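Local coordinates for periplasmic binding protein (Mycobacterium smegmatis, PDB 4MDY) that probably binds an iron-containing solute outside the membrane and delivers it to an ABC transporter, at residues A36-Q41 with L81-G86; A79-N82 with I87-E90; E90-L95 with A113-I118. All coordinates share one frame; numbering follows the deposited sequence.

Interaction 1 of 3, residues A36-Q41 with L81-G86; sequences AGLTEQ and LNLDNG
This is a small apolar contact between two loops, Leu-38 and Ala-36 on one side and Leu-83 on the other, at the C-terminal ends of strands 33-35 and 79-81. Both loops are beta-to-alpha connections, leading into helices 40-46 and 89-94, in a lobe of the Rossmann-like, two-lobed solute-binding fold expected for family 8. The two segments bury 147 Å² together, and Leu-83 supplies the largest share. Its two methyls divide the work. CD1 of Leu-83 reaches CD2 of Leu-38 at 3.8 Å, the two side chains crossing at a slant, while CD2 of Leu-83 lies against the backbone carbonyl of Ala-36. In both leucines CG stands anti to the carbonyl carbon (chi1 -60° for Leu-38 and -61° for Leu-83), which turns their branched ends toward each other. Leu-38 also packs on Trp-57 and Phe-130, and Leu-83 on Thr-55 of strand 53-55.

Each loop holds its own shape. Asp-84 N donates to Asn-82 OD1 at 3.1 Å, an Asx turn, and the N-H comes in at 155°. A type I turn from Leu-83 to Gly-86 overlaps it, closed by Gly-86 N to Leu-83 O; the positive phi of Gly-86 suits glycine. In the other loop, Thr-39 N donates to Glu-40 OE1 at 3.2 Å, meeting that oxygen nearly along its C-O bond.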
ATOM      1  N   ALA A  36       3.267  14.107   0.598  1.00 18.48           N
ATOM      2  CA  ALA A  36       3.435  14.384  -0.822  1.00 19.99           C
ATOM      3  C   ALA A  36       3.399  13.129  -1.719  1.00 20.81           C
ATOM      4  O   ALA A  36       3.380  13.244  -2.954  1.00 20.68           O
ATOM      5  CB  ALA A  36       4.724  15.170  -1.046  1.00 19.55           C
ATOM      6  N   GLY A  37       3.363  11.945  -1.111  1.00 18.94           N
ATOM      7  CA  GLY A  37       3.269  10.697  -1.867  1.00 20.23           C
ATOM      8  C   GLY A  37       1.921  10.007  -1.750  1.00 20.00           C
ATOM      9  O   GLY A  37       0.986  10.534  -1.161  1.00 21.30           O
ATOM     10  N   LEU A  38       1.846   8.797  -2.281  1.00 20.02           N
ATOM     11  CA  LEU A  38       0.581   8.113  -2.489  1.00 19.95           C
ATOM     12  C   LEU A  38      -0.006   7.409  -1.271  1.00 18.87           C
ATOM     13  O   LEU A  38      -1.208   7.151  -1.251  1.00 20.03           O
ATOM     14  CB  LEU A  38       0.730   7.111  -3.645  1.00 20.76           C
ATOM     15  CG  LEU A  38       1.119   7.747  -4.987  1.00 22.55           C
ATOM     16  CD1 LEU A  38       1.330   6.692  -6.059  1.00 23.81           C
ATOM     17  CD2 LEU A  38       0.059   8.755  -5.434  1.00 21.74           C
ATOM     18  N   THR A  39       0.812   7.096  -0.262  1.00 17.54           N
ATOM     19  CA  THR A  39       0.337   6.283   0.874  1.00 16.99           C
ATOM     20  C   THR A  39       0.790   6.753   2.268  1.00 16.61           C
ATOM     21  O   THR A  39       0.348   6.194   3.276  1.00 18.59           O
ATOM     22  CB  THR A  39       0.788   4.812   0.711  1.00 17.53           C
ATOM     23  OG1 THR A  39       2.212   4.767   0.585  1.00 16.11           O
ATOM     24  CG2 THR A  39       0.151   4.158  -0.513  1.00 20.83           C
ATOM     25  N   GLU A  40       1.641   7.777   2.337  1.00 17.20           N
ATOM     26  CA  GLU A  40       2.285   8.185   3.590  1.00 18.29           C
ATOM     27  C   GLU A  40       1.316   8.683   4.658  1.00 17.93           C
ATOM     28  O   GLU A  40       1.645   8.661   5.855  1.00 16.01           O
ATOM     29  CB  GLU A  40       3.351   9.258   3.334  1.00 17.95           C
ATOM     30  CG  GLU A  40       4.541   8.774   2.522  1.00 19.29           C
ATOM     31  CD  GLU A  40       4.429   9.102   1.051  1.00 20.09           C
ATOM     32  OE1 GLU A  40       3.369   8.807   0.472  1.00 21.81           O
ATOM     33  OE2 GLU A  40       5.402   9.645   0.475  1.00 18.76           O
ATOM     34  N   GLN A  41       0.135   9.143   4.241  1.00 16.87           N
ATOM     35  CA  GLN A  41      -0.844   9.632   5.197  1.00 18.03           C
ATOM     36  C   GLN A  41      -1.216   8.566   6.219  1.00 16.27           C
ATOM     37  O   GLN A  41      -1.508   8.899   7.353  1.00 16.80           O
ATOM     38  CB  GLN A  41      -2.099  10.207   4.513  1.00 18.96           C
ATOM     39  CG  GLN A  41      -3.034   9.208   3.844  1.00 19.36           C
ATOM     40  CD  GLN A  41      -2.712   8.970   2.383  1.00 20.25           C
ATOM     41  OE1 GLN A  41      -1.553   9.055   1.958  1.00 24.00           O
ATOM     42  NE2 GLN A  41      -3.736   8.658   1.603  1.00 19.51           N
ATOM     43  N   LEU A  81      -3.726  17.158  -2.658  1.00 25.08           N
ATOM     44  CA  LEU A  81      -2.822  17.315  -3.779  1.00 23.92           C
ATOM     45  C   LEU A  81      -2.974  16.109  -4.677  1.00 21.32           C
ATOM     46  O   LEU A  81      -3.649  15.146  -4.329  1.00 24.41           O
ATOM     47  CB  LEU A  81      -1.377  17.377  -3.275  1.00 25.38           C
ATOM     48  CG  LEU A  81      -1.098  18.309  -2.099  1.00 25.97           C
ATOM     49  CD1 LEU A  81       0.335  18.135  -1.601  1.00 26.73           C
ATOM     50  CD2 LEU A  81      -1.362  19.749  -2.509  1.00 27.49           C
ATOM     51  N   ASN A  82      -2.325  16.149  -5.829  1.00 25.63           N
ATOM     52  CA  ASN A  82      -2.209  14.963  -6.675  1.00 29.22           C
ATOM     53  C   ASN A  82      -0.945  15.049  -7.511  1.00 25.87           C
ATOM     54  O   ASN A  82      -0.341  16.114  -7.610  1.00 26.81           O
ATOM     55  CB  ASN A  82      -3.447  14.788  -7.560  1.00 31.51           C
ATOM     56  CG  ASN A  82      -3.599  15.892  -8.581  1.00 34.77           C
ATOM     57  OD1 ASN A  82      -2.740  16.080  -9.438  1.00 34.64           O
ATOM     58  ND2 ASN A  82      -4.701  16.621  -8.505  1.00 35.18           N
ATOM     59  N   LEU A  83      -0.562  13.927  -8.109  1.00 27.84           N
ATOM     60  CA  LEU A  83       0.697  13.822  -8.848  1.00 30.20           C
ATOM     61  C   LEU A  83       0.497  13.790 -10.363  1.00 31.84           C
ATOM     62  O   LEU A  83       1.386  13.362 -11.087  1.00 33.02           O
ATOM     63  CB  LEU A  83       1.459  12.564  -8.398  1.00 28.84           C
ATOM     64  CG  LEU A  83       1.871  12.482  -6.926  1.00 28.60           C
ATOM     65  CD1 LEU A  83       2.697  11.229  -6.661  1.00 29.01           C
ATOM     66  CD2 LEU A  83       2.651  13.719  -6.517  1.00 29.94           C
ATOM     67  N   ASP A  84      -0.654  14.270 -10.839  1.00 37.71           N
ATOM     68  CA  ASP A  84      -0.959  14.294 -12.281  1.00 38.93           C
ATOM     69  C   ASP A  84       0.134  14.975 -13.112  1.00 38.33           C
ATOM     70  O   ASP A  84       0.457  14.518 -14.207  1.00 40.50           O
ATOM     71  CB  ASP A  84      -2.307  14.982 -12.545  1.00 40.97           C
ATOM     72  CG  ASP A  84      -3.493  14.186 -12.020  1.00 44.60           C
ATOM     73  OD1 ASP A  84      -3.286  13.154 -11.344  1.00 47.24           O
ATOM     74  OD2 ASP A  84      -4.644  14.598 -12.287  1.00 50.39           O
ATOM     75  N   ASN A  85       0.695  16.063 -12.590  1.00 38.13           N
ATOM     76  CA  ASN A  85       1.806  16.754 -13.246  1.00 39.17           C
ATOM     77  C   ASN A  85       3.049  16.741 -12.378  1.00 36.34           C
ATOM     78  O   ASN A  85       3.734  17.753 -12.248  1.00 39.46           O
ATOM     79  CB  ASN A  85       1.414  18.196 -13.573  1.00 43.44           C
ATOM     80  CG  ASN A  85       0.218  18.277 -14.494  1.00 45.51           C
ATOM     81  OD1 ASN A  85      -0.677  19.096 -14.293  1.00 57.04           O
ATOM     82  ND2 ASN A  85       0.194  17.422 -15.510  1.00 44.30           N
ATOM     83  N   GLY A  86       3.340  15.585 -11.793  1.00 36.35           N
ATOM     84  CA  GLY A  86       4.468  15.452 -10.875  1.00 35.32           C
ATOM     85  C   GLY A  86       4.181  16.089  -9.527  1.00 32.20           C
ATOM     86  O   GLY A  86       3.061  16.542  -9.260  1.00 30.63           O
TER

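Interaction 2 of 3, residues A79-N82 with I87-E90; sequences AVLN and IPVE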
ATOM      1  N   ALA A  79      -5.628  20.036   2.783  1.00 24.16           N
ATOM      2  CA  ALA A  79      -5.561  20.251   1.348  1.00 26.44           C
ATOM      3  C   ALA A  79      -5.307  18.909   0.658  1.00 25.13           C
ATOM      4  O   ALA A  79      -4.614  18.033   1.205  1.00 24.86           O
ATOM      5  CB  ALA A  79      -4.462  21.246   1.007  1.00 27.16           C
ATOM      6  N   VAL A  80      -5.888  18.744  -0.527  1.00 24.50           N
ATOM      7  CA  VAL A  80      -5.701  17.535  -1.323  1.00 25.81           C
ATOM      8  C   VAL A  80      -4.865  17.831  -2.557  1.00 23.27           C
ATOM      9  O   VAL A  80      -5.244  18.633  -3.398  1.00 27.08           O
ATOM     10  CB  VAL A  80      -7.041  16.917  -1.765  1.00 27.65           C
ATOM     11  CG1 VAL A  80      -6.798  15.640  -2.567  1.00 28.72           C
ATOM     12  CG2 VAL A  80      -7.922  16.642  -0.553  1.00 28.57           C
ATOM     13  N   LEU A  81      -3.726  17.158  -2.658  1.00 25.08           N
ATOM     14  CA  LEU A  81      -2.822  17.315  -3.779  1.00 23.92           C
ATOM     15  C   LEU A  81      -2.974  16.109  -4.677  1.00 21.32           C
ATOM     16  O   LEU A  81      -3.649  15.146  -4.329  1.00 24.41           O
ATOM     17  CB  LEU A  81      -1.377  17.377  -3.275  1.00 25.38           C
ATOM     18  CG  LEU A  81      -1.098  18.309  -2.099  1.00 25.97           C
ATOM     19  CD1 LEU A  81       0.335  18.135  -1.601  1.00 26.73           C
ATOM     20  CD2 LEU A  81      -1.362  19.749  -2.509  1.00 27.49           C
ATOM     21  N   ASN A  82      -2.325  16.149  -5.829  1.00 25.63           N
ATOM     22  CA  ASN A  82      -2.209  14.963  -6.675  1.00 29.22           C
ATOM     23  C   ASN A  82      -0.945  15.049  -7.511  1.00 25.87           C
ATOM     24  O   ASN A  82      -0.341  16.114  -7.610  1.00 26.81           O
ATOM     25  CB  ASN A  82      -3.447  14.788  -7.560  1.00 31.51           C
ATOM     26  CG  ASN A  82      -3.599  15.892  -8.581  1.00 34.77           C
ATOM     27  OD1 ASN A  82      -2.740  16.080  -9.438  1.00 34.64           O
ATOM     28  ND2 ASN A  82      -4.701  16.621  -8.505  1.00 35.18           N
ATOM     29  N   ILE A  87       5.199  16.134  -8.674  1.00 29.47           N
ATOM     30  CA  ILE A  87       5.031  16.670  -7.331  1.00 29.12           C
ATOM     31  C   ILE A  87       4.775  18.170  -7.462  1.00 27.75           C
ATOM     32  O   ILE A  87       5.573  18.872  -8.087  1.00 26.71           O
ATOM     33  CB  ILE A  87       6.269  16.398  -6.457  1.00 29.93           C
ATOM     34  CG1 ILE A  87       6.447  14.886  -6.266  1.00 32.55           C
ATOM     35  CG2 ILE A  87       6.137  17.088  -5.107  1.00 29.55           C
ATOM     36  CD1 ILE A  87       7.850  14.479  -5.876  1.00 34.16           C
ATOM     37  N   PRO A  88       3.646  18.656  -6.910  1.00 28.65           N
ATOM     38  CA  PRO A  88       3.298  20.071  -7.055  1.00 28.28           C
ATOM     39  C   PRO A  88       4.095  20.946  -6.090  1.00 24.98           C
ATOM     40  O   PRO A  88       3.633  21.256  -4.992  1.00 23.49           O
ATOM     41  CB  PRO A  88       1.797  20.092  -6.740  1.00 29.16           C
ATOM     42  CG  PRO A  88       1.602  18.961  -5.790  1.00 27.64           C
ATOM     43  CD  PRO A  88       2.614  17.911  -6.164  1.00 28.29           C
ATOM     44  N   VAL A  89       5.286  21.349  -6.517  1.00 25.01           N
ATOM     45  CA  VAL A  89       6.223  22.055  -5.645  1.00 27.28           C
ATOM     46  C   VAL A  89       5.670  23.411  -5.202  1.00 28.17           C
ATOM     47  O   VAL A  89       5.761  23.757  -4.019  1.00 22.38           O
ATOM     48  CB  VAL A  89       7.607  22.215  -6.313  1.00 29.87           C
ATOM     49  CG1 VAL A  89       8.519  23.118  -5.486  1.00 29.75           C
ATOM     50  CG2 VAL A  89       8.251  20.846  -6.505  1.00 32.13           C
ATOM     51  N   GLU A  90       5.082  24.158  -6.141  1.00 31.03           N
ATOM     52  CA  GLU A  90       4.552  25.493  -5.842  1.00 33.24           C
ATOM     53  C   GLU A  90       3.388  25.425  -4.858  1.00 31.02           C
ATOM     54  O   GLU A  90       3.295  26.259  -3.956  1.00 32.03           O
ATOM     55  CB  GLU A  90       4.109  26.224  -7.121  1.00 38.95           C
ATOM     56  CG  GLU A  90       5.218  26.497  -8.135  1.00 49.80           C
ATOM     57  CD  GLU A  90       6.210  27.574  -7.708  1.00 61.50           C
ATOM     58  OE1 GLU A  90       6.072  28.150  -6.601  1.00 67.87           O
ATOM     59  OE2 GLU A  90       7.144  27.848  -8.496  1.00 75.02           O
TER
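Leu-81 faces Pro-88, and Asn-82 faces Ile-87, each pair with CA atoms 7.5 Å apart, where the chain leaves strand 79-81 and doubles back toward helix 89-94. At that spacing the join is made by the proline ring rather than by backbone pairing. The ring of Pro-88 presents its CG and CD atoms to the strand end. Its CD lies 3.7 Å from Asn-82 O and its CG 3.9 Å from the same oxygen, so the carbonyl sits against the CG-CD bond. Because CD is bonded to the amide nitrogen, its hydrogens are probably slightly polarised, which would make the contact mildly favourable. On the Leu-81 side the approach is purely aliphatic: CB of Leu-81 comes within 4.2 Å of CG of Pro-88.

The unit is the beta-to-alpha connection of a Rossmann-like lobe, with strand 79-81 running parallel to strand 53-55 and hydrogen-bonded through the Leu-81 backbone to Val-54 and Asp-56. Pro-88 occupies the N-cap position of helix 89-94 and is also the centre of an inverse gamma turn (phi -79°, psi 87°), immediately before the helix begins.

Asn-82 is exposed and its CB points away from Pro-88; it is its main-chain oxygen that meets the ring. Leu-81, by contrast, is buried, its CB directed at the proline, and its side chain also packs on Ala-53 and Thr-55 of the neighbouring strand and on Ile-92 of the helix.

Interaction 3 of 3, residues E90-L95 with A113-I118; sequences EEIAAL and AKLSEI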
ATOM      1  N   GLU A  90       5.082  24.158  -6.141  1.00 31.03           N
ATOM      2  CA  GLU A  90       4.552  25.493  -5.842  1.00 33.24           C
ATOM      3  C   GLU A  90       3.388  25.425  -4.858  1.00 31.02           C
ATOM      4  O   GLU A  90       3.295  26.259  -3.956  1.00 32.03           O
ATOM      5  CB  GLU A  90       4.109  26.224  -7.121  1.00 38.95           C
ATOM      6  CG  GLU A  90       5.218  26.497  -8.135  1.00 49.80           C
ATOM      7  CD  GLU A  90       6.210  27.574  -7.708  1.00 61.50           C
ATOM      8  OE1 GLU A  90       6.072  28.150  -6.601  1.00 67.87           O
ATOM      9  OE2 GLU A  90       7.144  27.848  -8.496  1.00 75.02           O
ATOM     10  N   GLU A  91       2.506  24.437  -5.023  1.00 29.41           N
ATOM     11  CA  GLU A  91       1.396  24.247  -4.084  1.00 31.30           C
ATOM     12  C   GLU A  91       1.922  23.948  -2.685  1.00 28.05           C
ATOM     13  O   GLU A  91       1.448  24.497  -1.694  1.00 25.75           O
ATOM     14  CB  GLU A  91       0.479  23.105  -4.527  1.00 37.07           C
ATOM     15  CG  GLU A  91      -0.186  23.321  -5.882  1.00 43.44           C
ATOM     16  CD  GLU A  91      -1.472  22.520  -6.075  1.00 53.11           C
ATOM     17  OE1 GLU A  91      -2.162  22.218  -5.074  1.00 52.14           O
ATOM     18  OE2 GLU A  91      -1.805  22.209  -7.243  1.00 63.78           O
ATOM     19  N   ILE A  92       2.911  23.068  -2.610  1.00 26.36           N
ATOM     20  CA  ILE A  92       3.479  22.681  -1.323  1.00 24.55           C
ATOM     21  C   ILE A  92       4.123  23.896  -0.625  1.00 22.01           C
ATOM     22  O   ILE A  92       3.859  24.148   0.547  1.00 23.91           O
ATOM     23  CB  ILE A  92       4.444  21.484  -1.483  1.00 23.12           C
ATOM     24  CG1 ILE A  92       3.641  20.242  -1.888  1.00 23.56           C
ATOM     25  CG2 ILE A  92       5.200  21.227  -0.182  1.00 23.69           C
ATOM     26  CD1 ILE A  92       4.454  19.116  -2.480  1.00 25.20           C
ATOM     27  N   ALA A  93       4.932  24.664  -1.351  1.00 22.66           N
ATOM     28  CA  ALA A  93       5.520  25.891  -0.798  1.00 26.06           C
ATOM     29  C   ALA A  93       4.456  26.824  -0.197  1.00 26.63           C
ATOM     30  O   ALA A  93       4.640  27.374   0.895  1.00 26.67           O
ATOM     31  CB  ALA A  93       6.330  26.614  -1.864  1.00 26.87           C
ATOM     32  N   ALA A  94       3.335  26.975  -0.894  1.00 26.85           N
ATOM     33  CA  ALA A  94       2.239  27.832  -0.423  1.00 26.77           C
ATOM     34  C   ALA A  94       1.586  27.313   0.864  1.00 25.82           C
ATOM     35  O   ALA A  94       0.994  28.084   1.607  1.00 26.12           O
ATOM     36  CB  ALA A  94       1.194  28.003  -1.517  1.00 26.93           C
ATOM     37  N   LEU A  95       1.698  26.014   1.126  1.00 26.42           N
ATOM     38  CA  LEU A  95       1.186  25.426   2.363  1.00 27.27           C
ATOM     39  C   LEU A  95       2.112  25.630   3.578  1.00 26.53           C
ATOM     40  O   LEU A  95       1.728  25.325   4.708  1.00 25.11           O
ATOM     41  CB  LEU A  95       0.879  23.934   2.158  1.00 27.68           C
ATOM     42  CG  LEU A  95      -0.279  23.653   1.193  1.00 31.12           C
ATOM     43  CD1 LEU A  95      -0.232  22.225   0.665  1.00 34.22           C
ATOM     44  CD2 LEU A  95      -1.622  23.938   1.848  1.00 31.46           C
ATOM     45  N   ALA A 113      15.860  18.477  -3.974  1.00 21.66           N
ATOM     46  CA  ALA A 113      16.525  19.762  -3.712  1.00 23.27           C
ATOM     47  C   ALA A 113      15.511  20.913  -3.646  1.00 23.11           C
ATOM     48  O   ALA A 113      15.571  21.764  -2.754  1.00 21.68           O
ATOM     49  CB  ALA A 113      17.595  20.037  -4.764  1.00 22.70           C
ATOM     50  N   LYS A 114      14.556  20.907  -4.570  1.00 23.98           N
ATOM     51  CA  LYS A 114      13.494  21.917  -4.600  1.00 24.44           C
ATOM     52  C   LYS A 114      12.591  21.899  -3.361  1.00 24.08           C
ATOM     53  O   LYS A 114      12.236  22.957  -2.824  1.00 21.30           O
ATOM     54  CB  LYS A 114      12.642  21.733  -5.853  1.00 25.92           C
ATOM     55  CG  LYS A 114      13.378  22.042  -7.143  1.00 25.13           C
ATOM     56  CD  LYS A 114      12.526  21.691  -8.346  1.00 26.90           C
ATOM     57  CE  LYS A 114      13.188  22.143  -9.633  1.00 29.30           C
ATOM     58  NZ  LYS A 114      12.599  21.467 -10.822  1.00 32.36           N
ATOM     59  N   LEU A 115      12.213  20.702  -2.916  1.00 22.42           N
ATOM     60  CA  LEU A 115      11.386  20.563  -1.717  1.00 22.33           C
ATOM     61  C   LEU A 115      12.174  20.918  -0.453  1.00 21.70           C
ATOM     62  O   LEU A 115      11.618  21.495   0.484  1.00 21.34           O
ATOM     63  CB  LEU A 115      10.818  19.139  -1.609  1.00 22.24           C
ATOM     64  CG  LEU A 115       9.820  18.704  -2.690  1.00 21.85           C
ATOM     65  CD1 LEU A 115       9.456  17.235  -2.487  1.00 22.82           C
ATOM     66  CD2 LEU A 115       8.564  19.563  -2.700  1.00 23.09           C
ATOM     67  N   SER A 116      13.467  20.591  -0.435  1.00 21.81           N
ATOM     68  CA  SER A 116      14.303  20.863   0.735  1.00 22.29           C
ATOM     69  C   SER A 116      14.462  22.350   0.984  1.00 24.97           C
ATOM     70  O   SER A 116      14.665  22.766   2.119  1.00 26.92           O
ATOM     71  CB  SER A 116      15.673  20.211   0.592  1.00 22.02           C
ATOM     72  OG  SER A 116      15.515  18.809   0.603  1.00 23.39           O
ATOM     73  N   GLU A 117      14.369  23.143  -0.081  1.00 26.42           N
ATOM     74  CA  GLU A 117      14.356  24.599   0.045  1.00 28.93           C
ATOM     75  C   GLU A 117      13.133  25.081   0.823  1.00 26.53           C
ATOM     76  O   GLU A 117      13.174  26.124   1.464  1.00 27.19           O
ATOM     77  CB  GLU A 117      14.382  25.242  -1.339  1.00 33.93           C
ATOM     78  CG  GLU A 117      14.749  26.706  -1.320  1.00 40.51           C
ATOM     79  CD  GLU A 117      14.885  27.274  -2.714  1.00 48.60           C
ATOM     80  OE1 GLU A 117      13.941  27.120  -3.522  1.00 46.37           O
ATOM     81  OE2 GLU A 117      15.940  27.870  -3.000  1.00 58.56           O
ATOM     82  N   ILE A 118      12.052  24.306   0.778  1.00 25.15           N
ATOM     83  CA  ILE A 118      10.816  24.664   1.467  1.00 24.56           C
ATOM     84  C   ILE A 118      10.863  24.209   2.920  1.00 23.94           C
ATOM     85  O   ILE A 118      10.585  24.991   3.836  1.00 23.74           O
ATOM     86  CB  ILE A 118       9.586  24.055   0.761  1.00 25.43           C
ATOM     87  CG1 ILE A 118       9.558  24.486  -0.710  1.00 27.95           C
ATOM     88  CG2 ILE A 118       8.296  24.473   1.464  1.00 26.16           C
ATOM     89  CD1 ILE A 118       8.603  23.689  -1.574  1.00 30.95           C
TER
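Between Ala-93 and Ile-118 the flat group is a backbone peptide, with no aromatic ring or side-chain amide taking part: CD1 of Ile-118 approaches the Ile-92 to Ala-93 peptide, 3.8 Å from Ala-93 N. The contact is aliphatic helix-to-helix packing within one Rossmann-like lobe, joining helix 89-94 to segment 113-118, on helix 109-116. Ala-93 and Ile-118 have the nearest CA atoms, 5.9 Å apart, with just a methyl as side chain on the Ala-93 side.

Ile-118 covers Ala-93 with several branches. Its CD1 touches Ala-93 CB at 3.7 Å, while CG2, anti to the backbone N of Ile-118, reaches Ala-93 CA at 3.9 Å. Deeper in, both partners are buried: Ile-92 and Leu-115 cross at an angle, each CG1 or CG lying anti to its carbonyl carbon. Ile-92, Leu-115 and Ile-118 all also rest on Ile-100 of strand 99-102, which places the contact over that residue. The two segments bury 169 Å² together. At the inner side of this packing, CD1 of Ile-92 meets CD2 of Leu-115 at 4.1 Å.

How the interactions relate
All three contacts are partly buried and free of hydrogen bonds between their paired segments. Interactions 1 and 2 use the loop after strand 79-81, sharing Leu-81 and Asn-82, and they touch where Leu-83 CD2 packs on Pro-88 CD at 4.2 Å. Interactions 2 and 3 share helix 89-94: interaction 2 involves the proline at its N-cap, interaction 3 packs its flank. Leu-81 and Ile-92 join the inner sides, with Leu-81 CD1 3.9 Å from Ile-92 CG1. The centre of interaction 3 lies about 25 Å from the centre of the chain, farther than those of interactions 1 and 2 (about 13 and 20 Å); its side chains meet wholly through aliphatic carbons, whereas the other two add backbone carbonyls.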